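Long-range contacts in uncharacterized protein (Mycobacterium tuberculosis, PDB 3DBO), which probably acts as the toxin of a type II toxin-antitoxin pair, a magnesium-dependent ribonuclease whose limited activity is seen in complex with its antitoxin: residues T86-D91 against A123-P128; D26-I31 against V129-D134; S107-R112 against F136-G141. All coordinates share one frame; numbering follows the deposited sequence.

Contact 1. Residues T86-D91 against A123-P128; sequences TLPVDD and ASRALP. With NA (sodium ion), chain D.
Leu-87 and Arg-125 make the closest backbone approach, their CA atoms 9.6 Å apart, where strand 86-87 at the sheet edge runs past the end of helix 113-124. Side chains and ordered water bridge that distance. Ala-126, with positive phi, is the C-prime residue of the Schellman motif that ends the helix, and the residue before it, Arg-125, points its side chain toward Leu-87. Its CG lies beside the backbone N (chi1 -66°) and the chain is extended from CG to NE, long enough to lay the guanidinium across the strand end. Leu-87 meets it with both methyls: CD1 touches Arg-125 CD at 3.8 Å, and CD2 sits over one guanidinium face, 3.7 Å above the plane and offset toward the rim.

At the far end NH2 passes the ring carbon CD of Pro-88 and reaches Asp-90. The salt bridge between Arg-125 NH2 and Asp-90 OD2 is long at 3.5 Å, although the two planes lie within 14° of each other. Water 1 lies in the guanidinium plane; it accepts from Arg-125 NE at 2.7 Å and donates to Pro-88 O, also at 2.7 Å. Water 2 donates to Asp-90 OD1 at 2.6 Å and to Ser-124 OG. Asp-90 is the N-cap of helix 91-107, and its OD1 takes the N-H of Ala-93. Beyond the turn, Leu-127 O binds a sodium ion at 2.7 Å, together with Ser-144 O and water 3.

This is a water-lined contact near the surface, with one long salt bridge. Arg-125 is placed by the leucine methyls beneath it and by water at its edge, while the carboxylate it faces is already tied to a helix N-terminus, which would be expected to stabilise its negative charge.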
loop_
_atom_site.group_PDB
_atom_site.type_symbol
_atom_site.label_atom_id
_atom_site.label_comp_id
_atom_site.label_asym_id
_atom_site.label_seq_id
_atom_site.Cartn_x
_atom_site.Cartn_y
_atom_site.Cartn_z
ATOM N N THR B 86 9.707 3.961 -4.559
ATOM C CA THR B 86 8.715 2.968 -4.960
ATOM C C THR B 86 9.436 1.621 -5.146
ATOM O O THR B 86 10.156 1.402 -6.139
ATOM C CB THR B 86 7.960 3.375 -6.246
ATOM O OG1 THR B 86 8.918 3.653 -7.276
ATOM C CG2 THR B 86 7.092 4.637 -6.005
ATOM N N LEU B 87 9.212 0.711 -4.207
ATOM C CA LEU B 87 9.978 -0.527 -4.133
ATOM C C LEU B 87 9.439 -1.483 -5.191
ATOM O O LEU B 87 8.231 -1.612 -5.331
ATOM C CB LEU B 87 9.828 -1.165 -2.744
ATOM C CG LEU B 87 10.362 -0.329 -1.562
ATOM C CD1 LEU B 87 9.951 -0.998 -0.265
ATOM C CD2 LEU B 87 11.882 -0.192 -1.671
ATOM N N PRO B 88 10.336 -2.128 -5.954
ATOM C CA PRO B 88 9.853 -3.025 -7.020
ATOM C C PRO B 88 9.454 -4.409 -6.521
ATOM O O PRO B 88 9.796 -4.796 -5.416
ATOM C CB PRO B 88 11.075 -3.151 -7.920
ATOM C CG PRO B 88 12.240 -3.095 -6.948
ATOM C CD PRO B 88 11.810 -2.081 -5.900
ATOM N N VAL B 89 8.749 -5.173 -7.355
ATOM C CA VAL B 89 8.645 -6.599 -7.108
ATOM C C VAL B 89 9.897 -7.208 -7.763
ATOM O O VAL B 89 9.986 -7.278 -8.998
ATOM C CB VAL B 89 7.351 -7.236 -7.707
ATOM C CG1 VAL B 89 7.316 -8.713 -7.377
ATOM C CG2 VAL B 89 6.058 -6.563 -7.169
ATOM N N ASP B 90 10.855 -7.610 -6.948
ATOM C CA ASP B 90 12.099 -8.227 -7.435
ATOM C C ASP B 90 12.103 -9.718 -7.085
ATOM O O ASP B 90 11.081 -10.236 -6.664
ATOM C CB ASP B 90 13.337 -7.530 -6.868
ATOM C CG ASP B 90 13.351 -7.462 -5.335
ATOM O OD1 ASP B 90 12.525 -8.116 -4.635
ATOM O OD2 ASP B 90 14.201 -6.697 -4.830
ATOM N N ASP B 91 13.243 -10.406 -7.268
ATOM C CA ASP B 91 13.304 -11.843 -7.013
ATOM C C ASP B 91 12.957 -12.195 -5.562
ATOM O O ASP B 91 12.232 -13.161 -5.305
ATOM C CB ASP B 91 14.692 -12.420 -7.372
ATOM C CG ASP B 91 15.021 -12.282 -8.855
ATOM O OD1 ASP B 91 14.137 -11.886 -9.650
ATOM O OD2 ASP B 91 16.177 -12.570 -9.235
ATOM N N ALA B 123 7.762 -7.701 3.463
ATOM C CA ALA B 123 8.356 -8.828 4.213
ATOM C C ALA B 123 9.740 -9.211 3.724
ATOM O O ALA B 123 10.618 -9.540 4.526
ATOM C CB ALA B 123 7.441 -10.036 4.210
ATOM N N SER B 124 9.942 -9.168 2.402
ATOM C CA SER B 124 11.218 -9.579 1.816
ATOM C C SER B 124 12.338 -8.584 2.162
ATOM O O SER B 124 13.518 -8.917 2.064
ATOM C CB SER B 124 11.082 -9.737 0.287
ATOM O OG SER B 124 10.991 -8.473 -0.345
ATOM N N ARG B 125 11.949 -7.370 2.561
ATOM C CA ARG B 125 12.874 -6.329 2.997
ATOM C C ARG B 125 12.903 -6.162 4.516
ATOM O O ARG B 125 13.544 -5.242 5.026
ATOM C CB ARG B 125 12.530 -5.017 2.316
ATOM C CG ARG B 125 12.774 -5.091 0.821
ATOM C CD ARG B 125 12.549 -3.799 0.123
ATOM N NE ARG B 125 12.893 -3.954 -1.293
ATOM C CZ ARG B 125 13.983 -3.463 -1.870
ATOM N NH1 ARG B 125 14.860 -2.751 -1.166
ATOM N NH2 ARG B 125 14.180 -3.672 -3.163
ATOM N N ALA B 126 12.210 -7.059 5.219
ATOM C CA ALA B 126 12.071 -7.029 6.672
ATOM C C ALA B 126 11.556 -5.656 7.130
ATOM O O ALA B 126 12.095 -5.031 8.065
ATOM C CB ALA B 126 13.386 -7.409 7.351
ATOM N N LEU B 127 10.527 -5.175 6.435
ATOM C CA LEU B 127 9.842 -3.936 6.779
ATOM C C LEU B 127 8.365 -4.191 7.015
ATOM O O LEU B 127 7.769 -5.087 6.395
ATOM C CB LEU B 127 9.987 -2.890 5.667
ATOM C CG LEU B 127 11.397 -2.423 5.286
ATOM C CD1 LEU B 127 11.338 -1.747 3.948
ATOM C CD2 LEU B 127 12.010 -1.523 6.348
ATOM N N PRO B 128 7.756 -3.411 7.921
ATOM C CA PRO B 128 6.341 -3.548 8.157
ATOM C C PRO B 128 5.501 -2.909 7.052
ATOM O O PRO B 128 5.937 -1.940 6.420
ATOM C CB PRO B 128 6.138 -2.778 9.477
ATOM C CG PRO B 128 7.173 -1.755 9.479
ATOM C CD PRO B 128 8.364 -2.362 8.771
HETATM NA NA NA D . 6.255 -7.220 6.941
HETATM O O HOH W 1 11.502 -4.877 -3.368
HETATM O O HOH W 2 12.645 -7.290 -2.197
HETATM O O HOH W 3 4.492 -8.118 5.051
#

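Contact 2. Residues D26-I31 against V129-D134; sequences DTSVFI and VITQDD
Asp-26 opens the contact with its backbone, its N donating to Ile-130 O at 3.1 Å in a nearly straight bond (161°) that carries the pairing of parallel strands 22-25 and 129-131 one residue further. Its carboxylate then faces two ways. OD2 receives the hydroxyl of Thr-131 OG1 at 2.7 Å, coming from above the carboxylate plane, 55° out of it. OD1 turns back into its own segment: Ser-28 OG donates to its syn lone pair at 2.8 Å, and Val-29 N adds a longer bond on the same side, making an Asx motif. Asp-26 is predicted to bind magnesium, and these three donors would position it from the second shell of the acidic site typical of PIN domains.

Thr-27 faces away from residues 129-134 and hydrogen-bonds to Glu-57 and Thr-54.

With its hydrogen directed at Asp-26 OD1, Ser-28 OG acts as acceptor across the contact, taking Gln-132 N at 2.9 Å and, weakly, Asp-133 N at 3.3 Å. Asp-133 N also bonds to Thr-131 OG1 in an ST turn. The carbonyl of Ser-28 is gripped from opposite faces, by Ile-31 N and by Gln-132, whose NE2 comes to Ser-28 O at 2.7 Å.

Val-29 CG1 packs near Ile-130, though each residue has a second conformer, which leaves the detail doubtful.

Ile-31 O takes the same Gln-132 NE2 at 2.9 Å, both acceptors lying in the amide plane. With CG anti to the backbone N (chi1 -174°) and the chain extended, Gln-132 reaches both carbonyls, and the two bonds fix the rotation of its amide.

The turn thus lies between helix 52-64 and strand 129-131, itself flanked by strands 22-25 and 147-149.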
loop_
_atom_site.group_PDB
_atom_site.type_symbol
_atom_site.label_atom_id
_atom_site.label_comp_id
_atom_site.label_asym_id
_atom_site.label_seq_id
_atom_site.Cartn_x
_atom_site.Cartn_y
_atom_site.Cartn_z
ATOM N N ASP B 26 0.839 0.985 2.020
ATOM C CA ASP B 26 -0.014 0.334 1.035
ATOM C C ASP B 26 -0.860 1.407 0.356
ATOM O O ASP B 26 -0.673 2.599 0.634
ATOM C CB ASP B 26 -0.865 -0.752 1.692
ATOM C CG ASP B 26 -2.100 -0.193 2.403
ATOM O OD1 ASP B 26 -2.082 0.990 2.800
ATOM O OD2 ASP B 26 -3.097 -0.935 2.522
ATOM N N THR B 27 -1.814 1.018 -0.486
ATOM C CA THR B 27 -2.623 2.015 -1.194
ATOM C C THR B 27 -3.626 2.743 -0.291
ATOM O O THR B 27 -3.869 3.936 -0.473
ATOM C CB THR B 27 -3.326 1.381 -2.412
ATOM O OG1 THR B 27 -2.332 0.691 -3.193
ATOM C CG2 THR B 27 -3.973 2.438 -3.261
ATOM N N SER B 28 -4.192 2.024 0.685
ATOM C CA SER B 28 -5.236 2.563 1.555
ATOM C C SER B 28 -4.829 3.809 2.360
ATOM O O SER B 28 -5.666 4.682 2.624
ATOM C CB SER B 28 -5.780 1.456 2.488
ATOM O OG SER B 28 -4.841 1.150 3.495
ATOM N N VAL B 29 -3.554 3.927 2.718
ATOM C CA VAL B 29 -3.068 5.118 3.442
ATOM C C VAL B 29 -3.233 6.400 2.591
ATOM O O VAL B 29 -3.416 7.499 3.137
ATOM C CB VAL B 29 -1.603 4.995 3.967
ATOM C CG1 VAL B 29 -1.466 3.831 4.941
ATOM C CG2 VAL B 29 -0.601 4.871 2.825
ATOM N N PHE B 30 -3.163 6.256 1.259
ATOM C CA PHE B 30 -3.282 7.402 0.345
ATOM C C PHE B 30 -4.734 7.846 0.140
ATOM O O PHE B 30 -4.991 8.941 -0.370
ATOM C CB PHE B 30 -2.617 7.095 -1.028
ATOM C CG PHE B 30 -1.144 6.979 -0.962
ATOM C CD1 PHE B 30 -0.339 8.098 -1.161
ATOM C CD2 PHE B 30 -0.531 5.746 -0.685
ATOM C CE1 PHE B 30 1.035 7.999 -1.085
ATOM C CE2 PHE B 30 0.833 5.644 -0.599
ATOM C CZ PHE B 30 1.642 6.760 -0.804
ATOM N N ILE B 31 -5.682 7.009 0.544
ATOM C CA ILE B 31 -7.102 7.270 0.343
ATOM C C ILE B 31 -7.774 7.837 1.610
ATOM O O ILE B 31 -7.458 7.417 2.722
ATOM C CB ILE B 31 -7.830 5.999 -0.145
ATOM C CG1 ILE B 31 -7.084 5.383 -1.338
ATOM C CG2 ILE B 31 -9.284 6.310 -0.526
ATOM C CD1 ILE B 31 -7.642 4.037 -1.814
ATOM N N VAL B 129 4.303 -3.441 6.845
ATOM C CA VAL B 129 3.298 -2.821 5.999
ATOM C C VAL B 129 2.459 -1.845 6.843
ATOM O O VAL B 129 1.937 -2.222 7.900
ATOM C CB VAL B 129 2.334 -3.873 5.386
ATOM C CG1 VAL B 129 1.233 -3.159 4.594
ATOM C CG2 VAL B 129 3.087 -4.872 4.481
ATOM N N ILE B 130 2.340 -0.604 6.366
ATOM C CA ILE B 130 1.520 0.421 7.013
ATOM C C ILE B 130 0.222 0.480 6.238
ATOM O O ILE B 130 0.232 0.769 5.027
ATOM C CB ILE B 130 2.258 1.793 7.035
ATOM C CG1 ILE B 130 3.737 1.612 7.400
ATOM C CG2 ILE B 130 1.588 2.776 7.993
ATOM C CD1 ILE B 130 3.986 0.878 8.710
ATOM N N THR B 131 -0.895 0.203 6.912
ATOM C CA THR B 131 -2.186 0.123 6.242
ATOM C C THR B 131 -3.298 0.818 7.023
ATOM O O THR B 131 -3.304 0.817 8.257
ATOM C CB THR B 131 -2.587 -1.358 5.850
ATOM O OG1 THR B 131 -3.777 -1.364 5.054
ATOM C CG2 THR B 131 -2.810 -2.252 7.067
ATOM N N GLN B 132 -4.237 1.392 6.288
ATOM C CA GLN B 132 -5.399 1.995 6.902
ATOM C C GLN B 132 -6.560 1.005 6.906
ATOM O O GLN B 132 -7.503 1.178 7.670
ATOM C CB GLN B 132 -5.779 3.312 6.189
ATOM C CG GLN B 132 -6.892 4.047 6.872
ATOM C CD GLN B 132 -7.350 5.304 6.162
ATOM O OE1 GLN B 132 -8.045 6.113 6.764
ATOM N NE2 GLN B 132 -6.971 5.486 4.888
ATOM N N ASP B 133 -6.489 -0.024 6.058
ATOM C CA ASP B 133 -7.615 -0.937 5.843
ATOM C C ASP B 133 -7.361 -2.307 6.495
ATOM O O ASP B 133 -6.341 -2.478 7.147
ATOM C CB ASP B 133 -7.944 -1.075 4.349
ATOM C CG ASP B 133 -8.599 0.182 3.764
ATOM O OD1 ASP B 133 -8.680 1.219 4.463
ATOM O OD2 ASP B 133 -9.030 0.136 2.585
ATOM N N ASP B 134 -8.266 -3.268 6.309
ATOM C CA ASP B 134 -8.238 -4.516 7.096
ATOM C C ASP B 134 -7.788 -5.795 6.385
ATOM O O ASP B 134 -8.029 -6.897 6.885
ATOM C CB ASP B 134 -9.595 -4.751 7.802
ATOM C CG ASP B 134 -10.744 -5.077 6.837
ATOM O OD1 ASP B 134 -10.556 -5.084 5.589
ATOM O OD2 ASP B 134 -11.866 -5.328 7.348
#

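Contact 3. Residues S107-R112 against F136-G141; sequences SGRRVR and FAALDG
Ala-138 O accepts the hydrogen bond that crosses this contact, from Arg-109 NE at 2.8 Å. It is short but weak, bent to 118° at the hydrogen, and Arg-109 is modelled in two conformers, so this already weak bond is doubtful. In the conformer described the arginine chain bends at chi3 (-40°), which folds NE down toward the carbonyl of the middle residue of the short 3-10 turn 137-139.

The firmer part is apolar. Ala-138 points its CB into the extended chain of residues 109-111, where it lies 3.6 Å from Arg-110 O and 3.9 Å from Val-111 CG2. That same valine methyl meets the branch of Leu-139, at 4.0 Å from CG and 4.1 Å from CD1, the two side chains crossing at about a right angle. With CG1 anti to the backbone N (chi1 165°), CG2 lies beside that N and is the methyl that meets both Ala-138 and Leu-139, while Arg-110 directs its own side chain away from the turn. The turn, closed by Leu-139 N bonding to Phe-136 O at 3.0 Å, carries both residues that touch Val-111.

Gly-108, with positive phi, is the C-prime residue of the Schellman motif that ends helix 91-107, and Arg-112 is the N-cap of helix 113-124. Leu-104 and Leu-116 of these two helices pack on Val-111, while the backbone of Val-111 also hydrogen-bonds to the other protein chain.

Here, then, the linker between two helices of the PIN domain is packed against the loop that follows strand 129-131. It lies at the rim of the acidic site characteristic of that fold: Arg-112 forms salt bridges with Glu-57 and with Asp-115, a predicted magnesium ligand.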
loop_
_atom_site.group_PDB
_atom_site.type_symbol
_atom_site.label_atom_id
_atom_site.label_comp_id
_atom_site.label_asym_id
_atom_site.label_seq_id
_atom_site.Cartn_x
_atom_site.Cartn_y
_atom_site.Cartn_z
ATOM N N SER B 107 -4.210 -22.436 5.380
ATOM C CA SER B 107 -5.076 -21.954 6.459
ATOM C C SER B 107 -6.493 -21.707 5.959
ATOM O O SER B 107 -7.433 -21.555 6.750
ATOM C CB SER B 107 -4.515 -20.654 7.030
ATOM O OG SER B 107 -4.551 -19.625 6.057
ATOM N N GLY B 108 -6.645 -21.656 4.641
ATOM C CA GLY B 108 -7.931 -21.376 4.014
ATOM C C GLY B 108 -8.321 -19.912 4.149
ATOM O O GLY B 108 -9.502 -19.577 4.070
ATOM N N ARG B 109 -7.331 -19.044 4.354
ATOM C CA ARG B 109 -7.573 -17.608 4.493
ATOM C C ARG B 109 -7.247 -16.861 3.187
ATOM O O ARG B 109 -6.564 -17.405 2.317
ATOM C CB ARG B 109 -6.739 -17.025 5.640
ATOM C CG ARG B 109 -7.261 -17.320 7.055
ATOM C CD ARG B 109 -6.386 -16.628 8.108
ATOM N NE ARG B 109 -4.974 -16.713 7.747
ATOM C CZ ARG B 109 -4.117 -17.599 8.239
ATOM N NH1 ARG B 109 -4.507 -18.481 9.152
ATOM N NH2 ARG B 109 -2.864 -17.592 7.823
ATOM N N ARG B 110 -7.746 -15.631 3.052
ATOM C CA ARG B 110 -7.572 -14.867 1.814
ATOM C C ARG B 110 -7.024 -13.454 2.020
ATOM O O ARG B 110 -7.293 -12.817 3.041
ATOM C CB ARG B 110 -8.888 -14.807 1.027
ATOM C CG ARG B 110 -9.416 -16.168 0.570
ATOM C CD ARG B 110 -10.818 -16.079 -0.028
ATOM N NE ARG B 110 -11.805 -15.614 0.943
ATOM C CZ ARG B 110 -12.288 -14.376 0.982
ATOM N NH1 ARG B 110 -11.876 -13.476 0.100
ATOM N NH2 ARG B 110 -13.182 -14.039 1.904
ATOM N N VAL B 111 -6.267 -12.988 1.018
ATOM C CA VAL B 111 -5.765 -11.613 0.910
ATOM C C VAL B 111 -5.961 -11.240 -0.579
ATOM O O VAL B 111 -5.742 -12.105 -1.421
ATOM C CB VAL B 111 -4.237 -11.588 1.301
ATOM C CG1 VAL B 111 -3.553 -10.323 0.881
ATOM C CG2 VAL B 111 -4.028 -11.837 2.839
ATOM N N ARG B 112 -6.363 -10.000 -0.901
ATOM C CA ARG B 112 -6.382 -9.478 -2.306
ATOM C C ARG B 112 -5.015 -9.794 -2.895
ATOM O O ARG B 112 -3.998 -9.586 -2.222
ATOM C CB ARG B 112 -6.443 -7.928 -2.343
ATOM C CG ARG B 112 -7.768 -7.160 -2.132
ATOM C CD ARG B 112 -7.679 -5.763 -2.849
ATOM N NE ARG B 112 -6.451 -4.990 -2.564
ATOM C CZ ARG B 112 -5.814 -4.207 -3.442
ATOM N NH1 ARG B 112 -6.253 -4.096 -4.691
ATOM N NH2 ARG B 112 -4.714 -3.549 -3.088
ATOM N N PHE B 136 -4.706 -7.066 5.483
ATOM C CA PHE B 136 -3.438 -7.749 5.725
ATOM C C PHE B 136 -3.514 -8.605 6.975
ATOM O O PHE B 136 -2.608 -9.381 7.268
ATOM C CB PHE B 136 -2.334 -6.718 5.834
ATOM C CG PHE B 136 -2.031 -6.020 4.545
ATOM C CD1 PHE B 136 -1.082 -6.541 3.672
ATOM C CD2 PHE B 136 -2.696 -4.852 4.189
ATOM C CE1 PHE B 136 -0.791 -5.897 2.484
ATOM C CE2 PHE B 136 -2.421 -4.214 2.984
ATOM C CZ PHE B 136 -1.451 -4.729 2.134
ATOM N N ALA B 137 -4.628 -8.464 7.695
ATOM C CA ALA B 137 -4.908 -9.188 8.939
ATOM C C ALA B 137 -4.703 -10.677 8.843
ATOM O O ALA B 137 -4.184 -11.295 9.773
ATOM C CB ALA B 137 -6.329 -8.894 9.406
ATOM N N ALA B 138 -5.085 -11.265 7.712
ATOM C CA ALA B 138 -4.960 -12.702 7.522
ATOM C C ALA B 138 -3.523 -13.236 7.616
ATOM O O ALA B 138 -3.318 -14.425 7.788
ATOM C CB ALA B 138 -5.554 -13.094 6.186
ATOM N N LEU B 139 -2.547 -12.359 7.464
ATOM C CA LEU B 139 -1.133 -12.733 7.455
ATOM C C LEU B 139 -0.422 -12.593 8.809
ATOM O O LEU B 139 0.766 -12.910 8.927
ATOM C CB LEU B 139 -0.405 -11.882 6.418
ATOM C CG LEU B 139 -0.712 -12.207 4.954
ATOM C CD1 LEU B 139 -0.213 -11.096 4.054
ATOM C CD2 LEU B 139 -0.018 -13.508 4.608
ATOM N N ASP B 140 -1.137 -12.097 9.824
ATOM C CA ASP B 140 -0.492 -11.837 11.108
ATOM C C ASP B 140 0.211 -13.075 11.648
ATOM O O ASP B 140 -0.387 -14.140 11.739
ATOM C CB ASP B 140 -1.525 -11.333 12.140
ATOM C CG ASP B 140 -1.966 -9.895 11.886
ATOM O OD1 ASP B 140 -1.210 -9.106 11.272
ATOM O OD2 ASP B 140 -3.082 -9.565 12.319
ATOM N N GLY B 141 1.484 -12.924 11.993
ATOM C CA GLY B 141 2.264 -14.025 12.558
ATOM C C GLY B 141 3.116 -14.777 11.550
ATOM O O GLY B 141 4.012 -15.522 11.937
#

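In the fold
Contact 2 joins the loop after inner strand 22-25 to its neighbour strand 129-131, while contact 1 sits toward the edge strand 86-87; their centres are 16 Å apart and residues 123-128 run straight into 129-134. Contacts 2 and 3 touch through the Phe-136 ring, whose CE2 is 3.4 Å from Asp-26 OD2 and whose CZ is 4.0 Å from Val-129 CG1. This ring lies beside the predicted magnesium site, where the side chains of Asp-26 and Asp-115 are about 5 Å apart. Contact 1 is farther off, the side chain of Leu-87 about 11 Å from that of Asp-26, and does not touch contact 3.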